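Local coordinates for maltose/maltodextrin-binding protein (Thermus thermophilus, PDB 2GH9), which binds maltotriose in a cleft between two lobes and probably delivers such maltodextrins to a membrane transporter as a periplasmic solute-binding protein, at residues A[130-134]-A[252-256]; A[112-116]-A[156-160]; A[192-197]-A[363-367]. All blocks are in the same frame, centred on the assembly; numbering follows the deposited sequence.

Interaction 1 of 3, residues A[130-134]-A[252-256]; sequences TWEEF and FPVPP. Unlike the reference sequence in segment 252-256: V254 (reference Ala).
The backbones of W131, in the first turn of helix 131-141, and P253, in the extended, proline-rich segment 252-256, come within 5.1 Å of each other at their CA atoms. P253 fills the angle between the two aromatic residues of the helix: its CB rests against W131 CA at 3.8 Å, while its CG reaches F134 CG at 3.8 Å. The W131 indole extends from the helix beside its own carbonyl carbon, CG trans to the backbone N (chi1 166°), which lays the ring alongside the segment with one face turned to P256. There P256 CD sits over the five-membered ring, 3.7 Å from its centroid and 12° off the normal, a CH-pi contact in which a proline methylene next to the amide nitrogen faces the pi cloud. At the plane of the indole, F252 CE2 and P253 CB approach the edge. One turn's worth of residues further on, F134 meets F252 edge-to-face, with the F252 edge directed at the F134 face, the centroids 5.1 Å apart and the planes at 67°. V254 O lies 3.5 Å from W131 CB and is the polar atom nearest to that side chain across the contact. The helix start is fixed by T130, the N-cap residue, whose OG1 accepts a hydrogen bond from E133 N. Further rings adjoin: Y206 (edge-to-face) and F198 meet W131, and F149 meets both F134 and F252. Neither segment donates a hydrogen bond to the other, so the helix start is held to the loop after strand 247-250 by CH-pi, aromatic and apolar contacts, and P253 and P256, which have no amide hydrogen to donate, offer ring methylenes instead.

Interaction 2 of 3, residues A[112-116]-A[156-160]; sequences AESVA and PYFNF. With GLC (alpha-D-glucopyranose), chain B; GLC (alpha-D-glucopyranose), chain C.
V115 points its CG1 methyl into the corner between Y157 and F158, neighbouring residues of helix 156-166 whose rings it touches in different ways. Over F158 it makes a CH-pi contact, CG1 standing 4.2 Å from the ring centroid and 25° off the normal, nearer the rim than the centre. Y157 it meets obliquely, at CE2, 3.9 Å from the same methyl. The tyrosine ring is carried away from the helix because CG is trans to the backbone N (chi1 175°), and one face of the ring is turned to the bound sugar: C4 of the chain B glucose is over its centre, 3.8 Å above the plane, while C1 of the chain C glucose approaches obliquely. Such an aromatic platform for the pyranose rings is a familiar feature of maltodextrin-binding proteins, and here the ligand is held in the cleft of a periplasmic binding protein, with E113 supplied by strand 104-113. The E113 carboxylate accepts a hydrogen bond through OE2 from O2 of the chain B glucose at 2.7 Å. One water joins the two segments to the sugar: it donates to E113 OE2, lies 2.6 Å from Y157 OH and also bonds O3 of the chain B glucose. Replacing Y157 by an alanine would probably strip the glucose of its stacking surface and leave this water without its phenolic partner. With Q269 NE2, three donors converge on OE2, while R305 pairs with OE1 in a salt bridge, which fixes the turn of the carboxylate. F158 turns its ring edge to O6 of the chain B glucose, at 3.7 Å from CE2.

Interaction 3 of 3, residues A[192-197]-A[363-367]; sequences GEKALQ and VKKIV
V363 opens the contact by pressing CG1 against the backbone of E193, 3.3 Å from its O; with CG1 trans to the backbone N (chi1 162°), this methyl also reaches E193 CB and L196 CB, while CG2 faces Q197 OE1. Q197 NE2 is hydrogen-bonded to D201 of its own helix. K364 follows, its CD lying against the E193 carboxylate at 3.4 Å from OE1; its NZ, however, stays 4.6 Å from OE2, so the opposite charges are near without forming a salt bridge. I366, which also packs on A351 and L354 of helix 341-357, offers CG2 to L196 CD1 at 3.8 Å. One turn beyond V363, V367 places CG2 3.5 Å from the same L196 CD1 and 3.7 Å from G192 C, against the bare backbone of that glycine. The axes of the two short segments pass 9.0 Å apart at 120°, an inclined helix-helix packing in which valine and leucine methyls meet the backbone and side chain of E193, and which joins helix 189-204 to the C-terminal helix 363-378 at the periphery of this periplasmic-binding-protein fold.

How the interactions relate
Interaction 2 is the buried contact at the heart of the chain, centred about 6 Å from the chain centre, whereas interactions 1 and 3 are partly buried and lie 22 and 23 Å out. The three centres lie about 17 to 20 Å from one another and none of the contacts touches another, yet shared elements connect them: helix 156-166, which carries the sugar platform of interaction 2, also packs on P255 of interaction 1 and on L196 of interaction 3, and helix 189-204, part of interaction 3, touches W131 and P256 of interaction 1. Chemistry changes accordingly, from prolines on aromatic rings in interaction 1, to aliphatic methyls fringed by charged side chains in interaction 3, to aromatics, carboxylate, water and sugar in interaction 2.

Interaction 1 of 3, residues A[130-134]-A[252-256]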
ATOM      1  N   THR A 130       2.489   7.714 -23.288  1.00 29.40           N
ATOM      2  CA  THR A 130       3.054   6.409 -23.604  1.00 28.38           C
ATOM      3  C   THR A 130       4.370   6.224 -22.849  1.00 27.83           C
ATOM      4  O   THR A 130       4.926   7.165 -22.286  1.00 27.63           O
ATOM      5  CB  THR A 130       3.369   6.284 -25.141  1.00 28.19           C
ATOM      6  OG1 THR A 130       4.353   7.266 -25.506  1.00 26.60           O
ATOM      7  CG2 THR A 130       2.134   6.466 -25.984  1.00 25.09           C
ATOM      8  N   TRP A 131       4.872   4.997 -22.877  1.00 27.46           N
ATOM      9  CA  TRP A 131       6.177   4.691 -22.351  1.00 27.50           C
ATOM     10  C   TRP A 131       7.259   5.560 -22.981  1.00 27.27           C
ATOM     11  O   TRP A 131       8.149   6.032 -22.300  1.00 27.22           O
ATOM     12  CB  TRP A 131       6.537   3.216 -22.582  1.00 26.40           C
ATOM     13  CG  TRP A 131       7.994   2.989 -22.352  1.00 26.31           C
ATOM     14  CD1 TRP A 131       8.963   2.854 -23.306  1.00 25.46           C
ATOM     15  CD2 TRP A 131       8.672   2.982 -21.085  1.00 25.17           C
ATOM     16  NE1 TRP A 131      10.190   2.728 -22.709  1.00 25.51           N
ATOM     17  CE2 TRP A 131      10.040   2.806 -21.350  1.00 24.48           C
ATOM     18  CE3 TRP A 131       8.245   3.102 -19.745  1.00 25.80           C
ATOM     19  CZ2 TRP A 131      10.992   2.732 -20.343  1.00 25.03           C
ATOM     20  CZ3 TRP A 131       9.188   3.021 -18.743  1.00 24.72           C
ATOM     21  CH2 TRP A 131      10.553   2.837 -19.048  1.00 26.40           C
ATOM     22  N   GLU A 132       7.183   5.744 -24.292  1.00 27.86           N
ATOM     23  CA  GLU A 132       8.271   6.383 -25.041  1.00 28.74           C
ATOM     24  C   GLU A 132       8.327   7.875 -24.693  1.00 29.08           C
ATOM     25  O   GLU A 132       9.396   8.457 -24.531  1.00 28.91           O
ATOM     26  CB  GLU A 132       8.075   6.169 -26.554  1.00 28.82           C
ATOM     27  CG  GLU A 132       8.309   4.707 -27.069  1.00 29.20           C
ATOM     28  CD  GLU A 132       7.221   3.685 -26.688  1.00 30.24           C
ATOM     29  OE1 GLU A 132       6.020   4.049 -26.607  1.00 30.58           O
ATOM     30  OE2 GLU A 132       7.584   2.490 -26.479  1.00 29.89           O
ATOM     31  N   GLU A 133       7.152   8.471 -24.565  1.00 29.25           N
ATOM     32  CA  GLU A 133       7.016   9.861 -24.157  1.00 30.11           C
ATOM     33  C   GLU A 133       7.491  10.095 -22.708  1.00 29.75           C
ATOM     34  O   GLU A 133       8.114  11.107 -22.407  1.00 30.19           O
ATOM     35  CB  GLU A 133       5.552  10.263 -24.285  1.00 30.62           C
ATOM     36  CG  GLU A 133       5.333  11.659 -24.753  1.00 32.65           C
ATOM     37  CD  GLU A 133       3.879  11.936 -25.016  1.00 31.44           C
ATOM     38  OE1 GLU A 133       3.542  12.272 -26.167  1.00 35.89           O
ATOM     39  OE2 GLU A 133       3.075  11.810 -24.084  1.00 33.17           O
ATOM     40  N   PHE A 134       7.179   9.145 -21.826  1.00 29.88           N
ATOM     41  CA  PHE A 134       7.625   9.156 -20.433  1.00 29.88           C
ATOM     42  C   PHE A 134       9.130   9.036 -20.350  1.00 29.71           C
ATOM     43  O   PHE A 134       9.769   9.798 -19.641  1.00 29.61           O
ATOM     44  CB  PHE A 134       6.983   7.993 -19.651  1.00 28.85           C
ATOM     45  CG  PHE A 134       7.695   7.656 -18.352  1.00 29.03           C
ATOM     46  CD1 PHE A 134       7.449   8.395 -17.194  1.00 27.45           C
ATOM     47  CD2 PHE A 134       8.577   6.582 -18.287  1.00 26.26           C
ATOM     48  CE1 PHE A 134       8.101   8.090 -16.009  1.00 27.71           C
ATOM     49  CE2 PHE A 134       9.213   6.268 -17.108  1.00 26.99           C
ATOM     50  CZ  PHE A 134       8.971   7.028 -15.962  1.00 27.16           C
ATOM     51  N   PHE A 252       0.801   4.521 -14.345  1.00 22.38           N
ATOM     52  CA  PHE A 252       2.158   4.407 -14.804  1.00 22.62           C
ATOM     53  C   PHE A 252       2.108   3.809 -16.204  1.00 22.55           C
ATOM     54  O   PHE A 252       1.265   2.990 -16.461  1.00 22.71           O
ATOM     55  CB  PHE A 252       2.993   3.547 -13.870  1.00 22.78           C
ATOM     56  CG  PHE A 252       4.470   3.713 -14.089  1.00 22.83           C
ATOM     57  CD1 PHE A 252       5.154   4.784 -13.507  1.00 23.83           C
ATOM     58  CD2 PHE A 252       5.143   2.880 -14.937  1.00 22.15           C
ATOM     59  CE1 PHE A 252       6.497   4.967 -13.736  1.00 23.18           C
ATOM     60  CE2 PHE A 252       6.498   3.054 -15.164  1.00 23.26           C
ATOM     61  CZ  PHE A 252       7.169   4.099 -14.575  1.00 22.20           C
ATOM     62  N   PRO A 253       2.967   4.272 -17.125  1.00 22.70           N
ATOM     63  CA  PRO A 253       3.029   3.630 -18.438  1.00 22.88           C
ATOM     64  C   PRO A 253       3.382   2.143 -18.409  1.00 23.02           C
ATOM     65  O   PRO A 253       4.093   1.670 -17.518  1.00 21.90           O
ATOM     66  CB  PRO A 253       4.102   4.422 -19.199  1.00 23.06           C
ATOM     67  CG  PRO A 253       4.758   5.307 -18.232  1.00 23.46           C
ATOM     68  CD  PRO A 253       3.835   5.462 -17.053  1.00 23.05           C
ATOM     69  N   VAL A 254       2.859   1.418 -19.390  1.00 22.89           N
ATOM     70  CA  VAL A 254       3.104   0.005 -19.499  1.00 23.26           C
ATOM     71  C   VAL A 254       4.549  -0.157 -19.960  1.00 24.13           C
ATOM     72  O   VAL A 254       4.974   0.512 -20.914  1.00 24.99           O
ATOM     73  CB  VAL A 254       2.105  -0.664 -20.471  1.00 23.20           C
ATOM     74  CG1 VAL A 254       2.267  -2.203 -20.485  1.00 22.98           C
ATOM     75  CG2 VAL A 254       0.706  -0.300 -20.069  1.00 19.95           C
ATOM     76  N   PRO A 255       5.325  -1.012 -19.253  1.00 24.98           N
ATOM     77  CA  PRO A 255       6.730  -1.203 -19.646  1.00 24.71           C
ATOM     78  C   PRO A 255       6.822  -1.786 -21.062  1.00 24.93           C
ATOM     79  O   PRO A 255       5.907  -2.500 -21.496  1.00 25.29           O
ATOM     80  CB  PRO A 255       7.266  -2.206 -18.620  1.00 24.78           C
ATOM     81  CG  PRO A 255       6.269  -2.264 -17.523  1.00 26.15           C
ATOM     82  CD  PRO A 255       4.955  -1.819 -18.074  1.00 24.83           C
ATOM     83  N   PRO A 256       7.918  -1.490 -21.771  1.00 24.63           N
ATOM     84  CA  PRO A 256       8.111  -2.019 -23.111  1.00 24.33           C
ATOM     85  C   PRO A 256       8.320  -3.545 -23.072  1.00 23.86           C
ATOM     86  O   PRO A 256       9.034  -4.056 -22.209  1.00 23.96           O
ATOM     87  CB  PRO A 256       9.369  -1.290 -23.589  1.00 24.94           C
ATOM     88  CG  PRO A 256      10.120  -0.981 -22.328  1.00 25.58           C
ATOM     89  CD  PRO A 256       9.065  -0.683 -21.314  1.00 24.96           C
TER

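Interaction 2 of 3, residues A[112-116]-A[156-160]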
ATOM      1  N   ALA A 112      -8.717   2.972   0.802  1.00 20.91           N
ATOM      2  CA  ALA A 112      -8.137   2.229  -0.299  1.00 19.97           C
ATOM      3  C   ALA A 112      -6.999   3.044  -0.879  1.00 18.70           C
ATOM      4  O   ALA A 112      -7.004   4.276  -0.825  1.00 17.23           O
ATOM      5  CB  ALA A 112      -9.191   1.928  -1.355  1.00 19.49           C
ATOM      6  N   GLU A 113      -6.009   2.346  -1.429  1.00 18.33           N
ATOM      7  CA  GLU A 113      -4.812   2.992  -1.918  1.00 18.07           C
ATOM      8  C   GLU A 113      -4.138   2.127  -2.961  1.00 18.45           C
ATOM      9  O   GLU A 113      -4.321   0.925  -2.998  1.00 17.97           O
ATOM     10  CB  GLU A 113      -3.841   3.194  -0.763  1.00 18.36           C
ATOM     11  CG  GLU A 113      -3.430   1.880  -0.080  1.00 17.41           C
ATOM     12  CD  GLU A 113      -2.709   2.086   1.219  1.00 16.97           C
ATOM     13  OE1 GLU A 113      -2.763   3.214   1.713  1.00 19.42           O
ATOM     14  OE2 GLU A 113      -2.063   1.130   1.739  1.00 18.41           O
ATOM     15  N   SER A 114      -3.312   2.766  -3.775  1.00 19.03           N
ATOM     16  CA  SER A 114      -2.429   2.058  -4.689  1.00 18.81           C
ATOM     17  C   SER A 114      -1.322   3.012  -5.054  1.00 18.75           C
ATOM     18  O   SER A 114      -1.461   4.223  -4.887  1.00 19.38           O
ATOM     19  CB  SER A 114      -3.188   1.617  -5.958  1.00 18.28           C
ATOM     20  OG  SER A 114      -3.288   2.674  -6.898  1.00 20.08           O
ATOM     21  N   VAL A 115      -0.218   2.486  -5.572  1.00 19.09           N
ATOM     22  CA  VAL A 115       0.746   3.356  -6.224  1.00 18.68           C
ATOM     23  C   VAL A 115       0.213   3.839  -7.567  1.00 19.02           C
ATOM     24  O   VAL A 115      -0.710   3.266  -8.166  1.00 17.96           O
ATOM     25  CB  VAL A 115       2.171   2.693  -6.398  1.00 19.07           C
ATOM     26  CG1 VAL A 115       2.768   2.395  -5.025  1.00 18.76           C
ATOM     27  CG2 VAL A 115       2.119   1.443  -7.314  1.00 16.61           C
ATOM     28  N   ALA A 116       0.799   4.943  -8.009  1.00 19.82           N
ATOM     29  CA  ALA A 116       0.478   5.570  -9.278  1.00 20.06           C
ATOM     30  C   ALA A 116       1.629   6.512  -9.677  1.00 20.18           C
ATOM     31  O   ALA A 116       2.526   6.808  -8.882  1.00 20.38           O
ATOM     32  CB  ALA A 116      -0.806   6.368  -9.178  1.00 20.03           C
ATOM     33  N   PRO A 156       9.210  -4.844  -3.446  1.00 21.95           N
ATOM     34  CA  PRO A 156       8.368  -5.757  -4.264  1.00 21.42           C
ATOM     35  C   PRO A 156       6.911  -5.282  -4.530  1.00 21.23           C
ATOM     36  O   PRO A 156       6.398  -5.380  -5.667  1.00 20.60           O
ATOM     37  CB  PRO A 156       8.384  -7.071  -3.460  1.00 21.02           C
ATOM     38  CG  PRO A 156       8.795  -6.710  -2.099  1.00 21.69           C
ATOM     39  CD  PRO A 156       9.589  -5.442  -2.150  1.00 21.85           C
ATOM     40  N   TYR A 157       6.265  -4.762  -3.492  1.00 20.79           N
ATOM     41  CA  TYR A 157       4.972  -4.042  -3.641  1.00 20.13           C
ATOM     42  C   TYR A 157       4.989  -2.930  -4.715  1.00 19.17           C
ATOM     43  O   TYR A 157       4.117  -2.874  -5.573  1.00 18.09           O
ATOM     44  CB  TYR A 157       4.578  -3.451  -2.286  1.00 19.91           C
ATOM     45  CG  TYR A 157       3.341  -2.579  -2.266  1.00 19.84           C
ATOM     46  CD1 TYR A 157       2.108  -3.128  -2.026  1.00 18.91           C
ATOM     47  CD2 TYR A 157       3.434  -1.192  -2.440  1.00 19.50           C
ATOM     48  CE1 TYR A 157       0.977  -2.352  -1.966  1.00 20.42           C
ATOM     49  CE2 TYR A 157       2.320  -0.401  -2.408  1.00 19.89           C
ATOM     50  CZ  TYR A 157       1.071  -0.989  -2.154  1.00 19.71           C
ATOM     51  OH  TYR A 157      -0.086  -0.243  -2.102  1.00 19.44           O
ATOM     52  N   PHE A 158       5.979  -2.046  -4.678  1.00 19.51           N
ATOM     53  CA  PHE A 158       6.045  -0.937  -5.658  1.00 19.27           C
ATOM     54  C   PHE A 158       6.202  -1.435  -7.099  1.00 19.21           C
ATOM     55  O   PHE A 158       5.666  -0.847  -8.050  1.00 18.99           O
ATOM     56  CB  PHE A 158       7.199   0.004  -5.296  1.00 19.63           C
ATOM     57  CG  PHE A 158       6.855   1.002  -4.241  1.00 19.18           C
ATOM     58  CD1 PHE A 158       6.616   2.324  -4.582  1.00 18.87           C
ATOM     59  CD2 PHE A 158       6.773   0.631  -2.919  1.00 19.24           C
ATOM     60  CE1 PHE A 158       6.305   3.244  -3.616  1.00 19.31           C
ATOM     61  CE2 PHE A 158       6.444   1.552  -1.952  1.00 19.25           C
ATOM     62  CZ  PHE A 158       6.234   2.863  -2.300  1.00 18.26           C
ATOM     63  N   ASN A 159       6.922  -2.546  -7.243  1.00 19.01           N
ATOM     64  CA  ASN A 159       7.199  -3.165  -8.538  1.00 19.08           C
ATOM     65  C   ASN A 159       6.148  -4.139  -9.062  1.00 19.06           C
ATOM     66  O   ASN A 159       6.233  -4.539 -10.221  1.00 18.14           O
ATOM     67  CB  ASN A 159       8.549  -3.890  -8.484  1.00 19.88           C
ATOM     68  CG  ASN A 159       9.699  -2.942  -8.561  1.00 19.39           C
ATOM     69  OD1 ASN A 159       9.873  -2.272  -9.571  1.00 20.53           O
ATOM     70  ND2 ASN A 159      10.461  -2.838  -7.489  1.00 20.06           N
ATOM     71  N   PHE A 160       5.169  -4.529  -8.238  1.00 18.72           N
ATOM     72  CA  PHE A 160       4.176  -5.491  -8.690  1.00 18.85           C
ATOM     73  C   PHE A 160       3.541  -5.110 -10.031  1.00 19.41           C
ATOM     74  O   PHE A 160       3.334  -5.973 -10.874  1.00 20.14           O
ATOM     75  CB  PHE A 160       3.081  -5.779  -7.658  1.00 18.74           C
ATOM     76  CG  PHE A 160       1.971  -6.622  -8.222  1.00 19.52           C
ATOM     77  CD1 PHE A 160       2.199  -7.958  -8.536  1.00 19.32           C
ATOM     78  CD2 PHE A 160       0.731  -6.070  -8.517  1.00 19.34           C
ATOM     79  CE1 PHE A 160       1.197  -8.731  -9.082  1.00 19.65           C
ATOM     80  CE2 PHE A 160      -0.267  -6.846  -9.089  1.00 20.18           C
ATOM     81  CZ  PHE A 160      -0.028  -8.179  -9.370  1.00 19.94           C
TER
HETATM   82  C1  GLC B   2       2.819   1.622   1.671  1.00 15.32           C
HETATM   83  C2  GLC B   2       1.547   0.798   1.608  1.00 15.94           C
HETATM   84  C3  GLC B   2       1.829  -0.622   2.150  1.00 16.40           C
HETATM   85  C4  GLC B   2       3.026  -1.285   1.488  1.00 18.11           C
HETATM   86  C5  GLC B   2       4.231  -0.347   1.518  1.00 17.70           C
HETATM   87  C6  GLC B   2       5.398  -0.930   0.713  1.00 18.26           C
HETATM   88  O2  GLC B   2       0.535   1.409   2.414  1.00 16.86           O
HETATM   89  O3  GLC B   2       0.682  -1.432   2.008  1.00 16.48           O
HETATM   90  O4  GLC B   2       3.339  -2.519   2.164  1.00 19.54           O
HETATM   91  O5  GLC B   2       3.880   0.949   0.980  1.00 14.21           O
HETATM   92  O6  GLC B   2       6.665  -0.464   1.186  1.00 19.26           O
HETATM   93  C1  GLC C   3       3.114  -3.675   1.364  1.00 21.41           C
HETATM   94  C2  GLC C   3       2.458  -4.690   2.281  1.00 23.81           C
HETATM   95  C3  GLC C   3       3.430  -5.131   3.364  1.00 20.91           C
HETATM   96  C4  GLC C   3       4.719  -5.617   2.715  1.00 22.87           C
HETATM   97  C5  GLC C   3       5.325  -4.573   1.766  1.00 21.20           C
HETATM   98  C6  GLC C   3       6.553  -5.082   0.997  1.00 22.18           C
HETATM   99  O2  GLC C   3       1.271  -4.134   2.876  1.00 23.79           O
HETATM  100  O3  GLC C   3       2.848  -6.171   4.143  1.00 20.11           O
HETATM  101  O4  GLC C   3       5.634  -5.946   3.759  1.00 22.90           O
HETATM  102  O5  GLC C   3       4.343  -4.180   0.803  1.00 20.90           O
HETATM  103  O6  GLC C   3       7.310  -3.961   0.526  1.00 25.43           O
HETATM  104  O   HOH W   1      -1.212  -0.975   0.076  1.00 18.54           O

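Interaction 3 of 3, residues A[192-197]-A[363-367]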
ATOM      1  N   GLY A 192       8.576 -13.251 -14.219  1.00 29.53           N
ATOM      2  CA  GLY A 192       9.537 -12.746 -13.255  1.00 29.61           C
ATOM      3  C   GLY A 192      10.839 -12.299 -13.889  1.00 29.52           C
ATOM      4  O   GLY A 192      11.381 -11.256 -13.549  1.00 28.23           O
ATOM      5  N   GLU A 193      11.337 -13.102 -14.825  1.00 29.49           N
ATOM      6  CA  GLU A 193      12.562 -12.760 -15.551  1.00 29.48           C
ATOM      7  C   GLU A 193      12.399 -11.452 -16.339  1.00 28.39           C
ATOM      8  O   GLU A 193      13.267 -10.582 -16.303  1.00 27.61           O
ATOM      9  CB  GLU A 193      12.949 -13.904 -16.489  1.00 29.75           C
ATOM     10  CG  GLU A 193      13.358 -15.181 -15.762  1.00 31.87           C
ATOM     11  CD  GLU A 193      13.505 -16.395 -16.709  1.00 32.20           C
ATOM     12  OE1 GLU A 193      13.881 -16.193 -17.878  1.00 33.03           O
ATOM     13  OE2 GLU A 193      13.233 -17.545 -16.273  1.00 37.43           O
ATOM     14  N   LYS A 194      11.272 -11.299 -17.029  1.00 27.93           N
ATOM     15  CA  LYS A 194      11.036 -10.082 -17.815  1.00 28.24           C
ATOM     16  C   LYS A 194      10.828  -8.844 -16.929  1.00 27.26           C
ATOM     17  O   LYS A 194      11.308  -7.754 -17.259  1.00 26.63           O
ATOM     18  CB  LYS A 194       9.860 -10.267 -18.760  1.00 28.51           C
ATOM     19  CG  LYS A 194      10.086 -11.304 -19.872  1.00 29.72           C
ATOM     20  CD  LYS A 194       8.749 -11.870 -20.355  1.00 30.42           C
ATOM     21  CE  LYS A 194       8.884 -12.847 -21.503  1.00 32.30           C
ATOM     22  NZ  LYS A 194       7.660 -13.703 -21.663  1.00 33.49           N
ATOM     23  N   ALA A 195      10.102  -9.009 -15.817  1.00 26.91           N
ATOM     24  CA  ALA A 195       9.907  -7.924 -14.866  1.00 26.44           C
ATOM     25  C   ALA A 195      11.242  -7.465 -14.320  1.00 26.05           C
ATOM     26  O   ALA A 195      11.533  -6.272 -14.308  1.00 25.25           O
ATOM     27  CB  ALA A 195       8.994  -8.348 -13.718  1.00 26.59           C
ATOM     28  N   LEU A 196      12.062  -8.414 -13.876  1.00 25.96           N
ATOM     29  CA  LEU A 196      13.356  -8.070 -13.273  1.00 26.20           C
ATOM     30  C   LEU A 196      14.339  -7.427 -14.261  1.00 25.91           C
ATOM     31  O   LEU A 196      15.100  -6.533 -13.878  1.00 26.38           O
ATOM     32  CB  LEU A 196      14.013  -9.296 -12.642  1.00 26.64           C
ATOM     33  CG  LEU A 196      13.382  -9.864 -11.376  1.00 27.15           C
ATOM     34  CD1 LEU A 196      14.317 -10.953 -10.800  1.00 29.83           C
ATOM     35  CD2 LEU A 196      13.118  -8.747 -10.370  1.00 26.06           C
ATOM     36  N   GLN A 197      14.313  -7.863 -15.518  1.00 26.41           N
ATOM     37  CA  GLN A 197      15.120  -7.198 -16.571  1.00 26.33           C
ATOM     38  C   GLN A 197      14.683  -5.744 -16.841  1.00 25.87           C
ATOM     39  O   GLN A 197      15.511  -4.834 -16.935  1.00 25.98           O
ATOM     40  CB  GLN A 197      15.058  -8.011 -17.865  1.00 26.92           C
ATOM     41  CG  GLN A 197      16.111  -7.604 -18.907  1.00 28.08           C
ATOM     42  CD  GLN A 197      17.543  -7.635 -18.356  1.00 29.77           C
ATOM     43  OE1 GLN A 197      18.034  -8.678 -17.932  1.00 32.84           O
ATOM     44  NE2 GLN A 197      18.192  -6.491 -18.337  1.00 30.23           N
ATOM     45  N   VAL A 363      19.264 -13.048 -14.020  1.00 44.44           N
ATOM     46  CA  VAL A 363      17.833 -12.894 -13.765  1.00 44.21           C
ATOM     47  C   VAL A 363      17.104 -14.247 -13.732  1.00 44.40           C
ATOM     48  O   VAL A 363      16.229 -14.478 -12.895  1.00 43.76           O
ATOM     49  CB  VAL A 363      17.206 -11.975 -14.838  1.00 43.99           C
ATOM     50  CG1 VAL A 363      15.743 -12.145 -14.877  1.00 43.74           C
ATOM     51  CG2 VAL A 363      17.587 -10.514 -14.583  1.00 43.05           C
ATOM     52  N   LYS A 364      17.479 -15.139 -14.647  1.00 44.84           N
ATOM     53  CA  LYS A 364      16.933 -16.501 -14.709  1.00 44.89           C
ATOM     54  C   LYS A 364      17.104 -17.281 -13.393  1.00 44.78           C
ATOM     55  O   LYS A 364      16.161 -17.903 -12.907  1.00 44.97           O
ATOM     56  CB  LYS A 364      17.614 -17.269 -15.859  1.00 45.45           C
ATOM     57  CG  LYS A 364      17.009 -18.636 -16.204  1.00 45.79           C
ATOM     58  CD  LYS A 364      16.229 -18.610 -17.531  1.00 47.49           C
ATOM     59  CE  LYS A 364      16.317 -19.941 -18.252  1.00 47.47           C
ATOM     60  NZ  LYS A 364      15.931 -21.094 -17.390  1.00 48.70           N
ATOM     61  N   LYS A 365      18.305 -17.253 -12.832  1.00 44.90           N
ATOM     62  CA  LYS A 365      18.606 -18.004 -11.596  1.00 44.98           C
ATOM     63  C   LYS A 365      18.048 -17.314 -10.351  1.00 44.33           C
ATOM     64  O   LYS A 365      17.556 -17.984  -9.434  1.00 44.47           O
ATOM     65  CB  LYS A 365      20.112 -18.210 -11.425  1.00 45.46           C
ATOM     66  CG  LYS A 365      20.705 -19.246 -12.384  1.00 46.77           C
ATOM     67  CD  LYS A 365      22.196 -19.504 -12.097  1.00 46.84           C
ATOM     68  CE  LYS A 365      22.791 -20.510 -13.099  1.00 47.50           C
ATOM     69  NZ  LYS A 365      24.299 -20.550 -13.058  1.00 48.39           N
ATOM     70  N   ILE A 366      18.151 -15.984 -10.323  1.00 43.53           N
ATOM     71  CA  ILE A 366      17.564 -15.161  -9.253  1.00 42.99           C
ATOM     72  C   ILE A 366      16.085 -15.510  -9.094  1.00 42.75           C
ATOM     73  O   ILE A 366      15.630 -15.800  -7.983  1.00 42.89           O
ATOM     74  CB  ILE A 366      17.755 -13.640  -9.514  1.00 42.91           C
ATOM     75  CG1 ILE A 366      19.224 -13.257  -9.313  1.00 42.31           C
ATOM     76  CG2 ILE A 366      16.854 -12.804  -8.573  1.00 42.55           C
ATOM     77  CD1 ILE A 366      19.575 -11.840  -9.655  1.00 41.74           C
ATOM     78  N   VAL A 367      15.350 -15.523 -10.205  1.00 42.01           N
ATOM     79  CA  VAL A 367      13.929 -15.880 -10.170  1.00 41.96           C
ATOM     80  C   VAL A 367      13.719 -17.335  -9.721  1.00 41.93           C
ATOM     81  O   VAL A 367      12.782 -17.634  -8.961  1.00 41.65           O
ATOM     82  CB  VAL A 367      13.243 -15.632 -11.542  1.00 41.60           C
ATOM     83  CG1 VAL A 367      11.801 -16.128 -11.525  1.00 40.78           C
ATOM     84  CG2 VAL A 367      13.304 -14.148 -11.910  1.00 40.54           C
TER